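Local structure of transcriptional regulator (Pseudomonas aeruginosa, 3E7Q) at residues B[18-23]-B[63-68]; B[95-100]-B[188-193]. The protein probably acts as a TetR-family transcriptional repressor, binding regulatory DNA through a helix-turn-helix domain at the N-terminal end of an all-helical chain. All coordinates share one frame; numbering follows the deposited sequence.

Contact 1: B[18-23]-B[63-68]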
loop_
_atom_site.group_PDB
_atom_site.type_symbol
_atom_site.label_atom_id
_atom_site.label_comp_id
_atom_site.label_asym_id
_atom_site.label_seq_id
_atom_site.Cartn_x
_atom_site.Cartn_y
_atom_site.Cartn_z
ATOM N N LEU B 18 -8.594 -23.337 10.869
ATOM C CA LEU B 18 -9.339 -22.674 11.925
ATOM C C LEU B 18 -8.435 -21.653 12.586
ATOM O O LEU B 18 -8.809 -20.497 12.718
ATOM C CB LEU B 18 -9.825 -23.724 12.926
ATOM C CG LEU B 18 -10.638 -23.282 14.139
ATOM C CD1 LEU B 18 -11.877 -22.485 13.729
ATOM C CD2 LEU B 18 -11.028 -24.540 14.960
ATOM N N LEU B 19 -7.219 -22.077 12.920
ATOM C CA LEU B 19 -6.208 -21.190 13.477
ATOM C C LEU B 19 -5.815 -20.012 12.545
ATOM O O LEU B 19 -5.591 -18.899 13.049
ATOM C CB LEU B 19 -4.950 -21.971 13.922
ATOM C CG LEU B 19 -4.773 -22.297 15.434
ATOM C CD1 LEU B 19 -5.307 -21.245 16.467
ATOM C CD2 LEU B 19 -5.396 -23.634 15.766
ATOM N N ILE B 20 -5.719 -20.266 11.223
ATOM C CA ILE B 20 -5.358 -19.250 10.234
ATOM C C ILE B 20 -6.428 -18.164 10.281
ATOM O O ILE B 20 -6.096 -16.983 10.407
ATOM C CB ILE B 20 -5.169 -19.859 8.749
ATOM C CG1 ILE B 20 -3.745 -20.418 8.568
ATOM C CG2 ILE B 20 -5.463 -18.812 7.660
ATOM C CD1 ILE B 20 -3.624 -21.563 7.594
ATOM N N GLU B 21 -7.702 -18.579 10.233
ATOM C CA GLU B 21 -8.853 -17.649 10.348
ATOM C C GLU B 21 -8.920 -16.901 11.732
ATOM O O GLU B 21 -9.285 -15.725 11.778
ATOM C CB GLU B 21 -10.187 -18.392 10.034
ATOM C CG GLU B 21 -11.477 -17.500 10.025
ATOM C CD GLU B 21 -12.829 -18.271 9.799
ATOM O OE1 GLU B 21 -13.349 -18.918 10.751
ATOM O OE2 GLU B 21 -13.399 -18.182 8.663
ATOM N N ALA B 22 -8.575 -17.570 12.840
ATOM C CA ALA B 22 -8.478 -16.872 14.151
ATOM C C ALA B 22 -7.341 -15.807 14.183
ATOM O O ALA B 22 -7.506 -14.691 14.749
ATOM C CB ALA B 22 -8.318 -17.874 15.298
ATOM N N THR B 23 -6.202 -16.160 13.576
ATOM C CA THR B 23 -5.057 -15.264 13.426
ATOM C C THR B 23 -5.461 -14.036 12.610
ATOM O O THR B 23 -5.160 -12.889 13.025
ATOM C CB THR B 23 -3.860 -16.018 12.779
ATOM O OG1 THR B 23 -3.582 -17.175 13.562
ATOM C CG2 THR B 23 -2.603 -15.179 12.678
ATOM N N ALA B 63 3.014 -15.747 10.024
ATOM C CA ALA B 63 3.623 -16.287 8.804
ATOM C C ALA B 63 2.759 -17.369 8.156
ATOM O O ALA B 63 2.561 -17.358 6.936
ATOM C CB ALA B 63 5.035 -16.832 9.077
ATOM N N GLU B 64 2.205 -18.281 8.939
ATOM C CA GLU B 64 1.281 -19.268 8.349
ATOM C C GLU B 64 0.027 -18.645 7.715
ATOM O O GLU B 64 -0.394 -19.047 6.612
ATOM C CB GLU B 64 0.813 -20.304 9.356
ATOM C CG GLU B 64 1.584 -21.632 9.418
ATOM C CD GLU B 64 1.688 -22.393 8.076
ATOM O OE1 GLU B 64 0.822 -23.276 7.767
ATOM O OE2 GLU B 64 2.691 -22.142 7.369
ATOM N N ALA B 65 -0.598 -17.701 8.414
ATOM C CA ALA B 65 -1.717 -16.930 7.833
ATOM C C ALA B 65 -1.324 -16.150 6.548
ATOM O O ALA B 65 -2.110 -16.104 5.586
ATOM C CB ALA B 65 -2.323 -15.994 8.840
ATOM N N TYR B 66 -0.146 -15.517 6.579
ATOM C CA TYR B 66 0.399 -14.758 5.467
ATOM C C TYR B 66 0.577 -15.686 4.271
ATOM O O TYR B 66 0.143 -15.377 3.197
ATOM C CB TYR B 66 1.753 -14.096 5.855
ATOM C CG TYR B 66 2.306 -12.958 4.945
ATOM C CD1 TYR B 66 1.615 -12.476 3.840
ATOM C CD2 TYR B 66 3.488 -12.351 5.251
ATOM C CE1 TYR B 66 2.118 -11.464 3.056
ATOM C CE2 TYR B 66 3.998 -11.323 4.495
ATOM C CZ TYR B 66 3.316 -10.872 3.402
ATOM O OH TYR B 66 3.844 -9.855 2.633
ATOM N N LEU B 67 1.161 -16.852 4.496
ATOM C CA LEU B 67 1.346 -17.858 3.456
ATOM C C LEU B 67 0.070 -18.394 2.832
ATOM O O LEU B 67 0.025 -18.641 1.615
ATOM C CB LEU B 67 2.166 -19.035 3.996
ATOM C CG LEU B 67 3.659 -18.959 3.716
ATOM C CD1 LEU B 67 4.463 -19.944 4.573
ATOM C CD2 LEU B 67 3.955 -19.168 2.169
ATOM N N ALA B 68 -0.929 -18.652 3.678
ATOM C CA ALA B 68 -2.251 -19.057 3.247
ATOM C C ALA B 68 -2.862 -17.956 2.381
ATOM O O ALA B 68 -3.382 -18.245 1.339
ATOM C CB ALA B 68 -3.162 -19.368 4.445
#
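Ile-20 reaches across from helix 12-34 and lays its side chain against the small-residue face that Ala-65 and Ala-68 present on helix 58-82. Its CD1 meets Ala-68 CB at 3.9 Å, and CG2 of the same branched side chain touches that methyl at 4.0 Å, so that Ala-68 is held by two carbons. The methylene CG1 passes low over the backbone of the second helix, 4.1 Å from Ala-65 CA. With CG1 set beside the backbone N of Ile-20 (chi1 -85°) and CG2 anti to it, both branches face the partner helix. One turn further on, Thr-23 directs its methyl CG2 to Ala-65 CB at 3.9 Å. Its hydroxyl is turned back: Thr-23 OG1 donates to Leu-19 O at 2.7 Å, reaching it from the opposite face of the carbonyl plane to Thr-23 N. The threonine thus satisfies its oxygen within its own helix and offers a hydrocarbon surface to the other.

With alanines on that face, the axes of the two segments pass 9.0 Å apart, crossing almost perpendicularly at -100°. In the TetR family this is the place where a helix of the DNA-binding domain rests on the long helix, here 58-82, that leads into the C-terminal domain. Thr-23 and Ala-65 form the buried side; there Leu-19 and Thr-23 also touch Ile-40 of helix 37-44, which belongs to the predicted helix-turn-helix. Ile-20, Ala-68 and Glu-64 are partly exposed, although the methyls touch as closely there. The loose element is Glu-64, whose side chain comes no nearer than 4.6 Å to segment 18-23 and which borders the apolar patch through its backbone O, while Glu-21 points away from helix 58-82 and is exposed.

Contact 2: B[95-100]-B[188-193]; sequences FFEASF and QGVQIC
Cys-193 CB sits squarely over the centre of the Phe-96 ring, 3.5 Å from the centroid and only 5° off the ring normal, a CH-pi contact with nearly equal distances to all six carbons. Its sulfur leans toward a second ring: Cys-193 SG is 4.0 Å from Phe-100 CE2, approaching that phenyl obliquely, while it still lies over the face of Phe-96. One cysteine therefore serves two sulfur-aromatic contacts. With SG beside its own backbone N (chi1 -67°), the thiol is carried toward Phe-100 while CB stays above Phe-96.

The face of Phe-100 lies against bare backbone. Gly-189 CA stands 3.9 Å from the ring centroid in a second CH-pi contact, and Val-190 N lies over the same face, nearer the rim. Having no side chain, Gly-189 lets the phenyl come flat onto the helix. Val-190 packs its two methyls against the bases of both phenylalanines: CG1 on Phe-96 CB at 4.0 Å, and CG2 on Phe-100 CB at 4.1 Å. CG1 also meets the carboxylate of Glu-97, whose chain bends at chi2 to cross the valine at about a right angle; its OE2 is engaged in a salt bridge with Arg-187, just before the second segment.

Phe-100 itself is placed by the end of helix 88-99, being the first residue to leave helical geometry there. The two helical segments run roughly antiparallel, at 149°, inside the all-helical C-terminal domain of this TetR-type protein. Leu-170 and Leu-173 of helix 159-179 also pack on Phe-100, and Val-197 continues the packing on Phe-96. Helix 186-204 turns another side to the second subunit, where Gln-191 and Ile-192 meet Leu-161 and Ser-165 of that neighbouring chain.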
loop_
_atom_site.group_PDB
_atom_site.type_symbol
_atom_site.label_atom_id
_atom_site.label_comp_id
_atom_site.label_asym_id
_atom_site.label_seq_id
_atom_site.Cartn_x
_atom_site.Cartn_y
_atom_site.Cartn_z
ATOM N N PHE B 95 -6.114 -11.817 -15.989
ATOM C CA PHE B 95 -5.435 -11.375 -14.762
ATOM C C PHE B 95 -6.054 -10.116 -14.158
ATOM O O PHE B 95 -6.349 -10.112 -12.998
ATOM C CB PHE B 95 -3.961 -11.125 -15.022
ATOM C CG PHE B 95 -3.110 -11.005 -13.793
ATOM C CD1 PHE B 95 -2.337 -12.097 -13.340
ATOM C CD2 PHE B 95 -2.947 -9.757 -13.134
ATOM C CE1 PHE B 95 -1.501 -11.962 -12.190
ATOM C CE2 PHE B 95 -2.149 -9.644 -12.017
ATOM C CZ PHE B 95 -1.437 -10.749 -11.538
ATOM N N PHE B 96 -6.256 -9.072 -14.960
ATOM C CA PHE B 96 -6.868 -7.808 -14.494
ATOM C C PHE B 96 -8.282 -8.021 -13.978
ATOM O O PHE B 96 -8.610 -7.573 -12.879
ATOM C CB PHE B 96 -6.867 -6.748 -15.626
ATOM C CG PHE B 96 -5.454 -6.443 -16.179
ATOM C CD1 PHE B 96 -4.320 -6.502 -15.341
ATOM C CD2 PHE B 96 -5.283 -6.082 -17.512
ATOM C CE1 PHE B 96 -3.073 -6.283 -15.848
ATOM C CE2 PHE B 96 -4.025 -5.829 -18.023
ATOM C CZ PHE B 96 -2.918 -5.910 -17.197
ATOM N N GLU B 97 -9.103 -8.713 -14.757
ATOM C CA GLU B 97 -10.452 -9.101 -14.307
ATOM C C GLU B 97 -10.454 -9.859 -12.983
ATOM O O GLU B 97 -11.191 -9.489 -12.068
ATOM C CB GLU B 97 -11.174 -9.923 -15.376
ATOM C CG GLU B 97 -11.509 -9.115 -16.625
ATOM C CD GLU B 97 -12.683 -8.141 -16.451
ATOM O OE1 GLU B 97 -13.428 -8.220 -15.420
ATOM O OE2 GLU B 97 -12.853 -7.299 -17.382
ATOM N N ALA B 98 -9.620 -10.893 -12.862
ATOM C CA ALA B 98 -9.515 -11.576 -11.559
ATOM C C ALA B 98 -9.111 -10.610 -10.442
ATOM O O ALA B 98 -9.666 -10.665 -9.312
ATOM C CB ALA B 98 -8.600 -12.764 -11.599
ATOM N N SER B 99 -8.191 -9.706 -10.769
ATOM C CA SER B 99 -7.646 -8.738 -9.788
ATOM C C SER B 99 -8.671 -7.777 -9.194
ATOM O O SER B 99 -8.496 -7.323 -8.078
ATOM C CB SER B 99 -6.542 -7.876 -10.422
ATOM O OG SER B 99 -5.359 -8.614 -10.689
ATOM N N PHE B 100 -9.716 -7.459 -9.944
ATOM C CA PHE B 100 -10.717 -6.485 -9.546
ATOM C C PHE B 100 -12.098 -7.148 -9.357
ATOM O O PHE B 100 -13.107 -6.479 -9.200
ATOM C CB PHE B 100 -10.745 -5.338 -10.572
ATOM C CG PHE B 100 -9.522 -4.451 -10.490
ATOM C CD1 PHE B 100 -9.460 -3.439 -9.586
ATOM C CD2 PHE B 100 -8.409 -4.658 -11.325
ATOM C CE1 PHE B 100 -8.286 -2.634 -9.487
ATOM C CE2 PHE B 100 -7.284 -3.883 -11.223
ATOM C CZ PHE B 100 -7.236 -2.873 -10.321
ATOM N N GLN B 188 -13.167 0.513 -14.002
ATOM C CA GLN B 188 -12.126 1.479 -14.184
ATOM C C GLN B 188 -10.713 0.984 -13.852
ATOM O O GLN B 188 -9.792 1.368 -14.500
ATOM C CB GLN B 188 -12.457 2.742 -13.399
ATOM C CG GLN B 188 -13.532 3.560 -14.115
ATOM C CD GLN B 188 -13.902 4.816 -13.351
ATOM O OE1 GLN B 188 -13.902 4.816 -12.124
ATOM N NE2 GLN B 188 -14.211 5.893 -14.064
ATOM N N GLY B 189 -10.561 0.129 -12.848
ATOM C CA GLY B 189 -9.262 -0.441 -12.487
ATOM C C GLY B 189 -8.718 -1.317 -13.605
ATOM O O GLY B 189 -7.539 -1.180 -14.005
ATOM N N VAL B 190 -9.583 -2.181 -14.132
ATOM C CA VAL B 190 -9.267 -2.948 -15.372
ATOM C C VAL B 190 -8.862 -1.987 -16.502
ATOM O O VAL B 190 -7.789 -2.127 -17.096
ATOM C CB VAL B 190 -10.423 -3.874 -15.831
ATOM C CG1 VAL B 190 -9.983 -4.713 -17.027
ATOM C CG2 VAL B 190 -10.880 -4.759 -14.670
ATOM N N GLN B 191 -9.692 -0.988 -16.743
ATOM C CA GLN B 191 -9.426 0.013 -17.769
ATOM C C GLN B 191 -8.065 0.668 -17.607
ATOM O O GLN B 191 -7.340 0.849 -18.578
ATOM C CB GLN B 191 -10.549 1.082 -17.767
ATOM C CG GLN B 191 -10.329 2.243 -18.732
ATOM C CD GLN B 191 -11.339 3.383 -18.581
ATOM O OE1 GLN B 191 -12.263 3.327 -17.788
ATOM N NE2 GLN B 191 -11.154 4.421 -19.374
ATOM N N ILE B 192 -7.724 1.063 -16.387
ATOM C CA ILE B 192 -6.389 1.640 -16.099
ATOM C C ILE B 192 -5.260 0.651 -16.444
ATOM O O ILE B 192 -4.200 1.019 -17.015
ATOM C CB ILE B 192 -6.320 2.111 -14.621
ATOM C CG1 ILE B 192 -7.187 3.381 -14.433
ATOM C CG2 ILE B 192 -4.877 2.318 -14.156
ATOM C CD1 ILE B 192 -7.358 3.828 -12.924
ATOM N N CYS B 193 -5.501 -0.625 -16.163
ATOM C CA CYS B 193 -4.475 -1.636 -16.413
ATOM C C CYS B 193 -4.308 -1.936 -17.858
ATOM O O CYS B 193 -3.180 -2.038 -18.329
ATOM C CB CYS B 193 -4.750 -2.911 -15.634
ATOM S SG CYS B 193 -4.591 -2.650 -13.849
#

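How the contacts relate
The pair shows how helix-on-helix packing changes with its place in the fold. Contact 1 lies in the DNA-binding region and is only partly buried; contact 2 is a buried contact of the C-terminal domain. Their centres are 27 Å apart, on opposite sides of the chain's centre, and they share no helix, although helices 58-82 and 88-99 are consecutive. Neither has a hydrogen bond between its segments. An isoleucine, a threonine methyl and two alanines make most of the smaller interface, 194 Å² against 331 Å², whereas aromatic faces, a thiol and a glycine build the larger. Another subunit touches the segments of contact 2, but not those of contact 1.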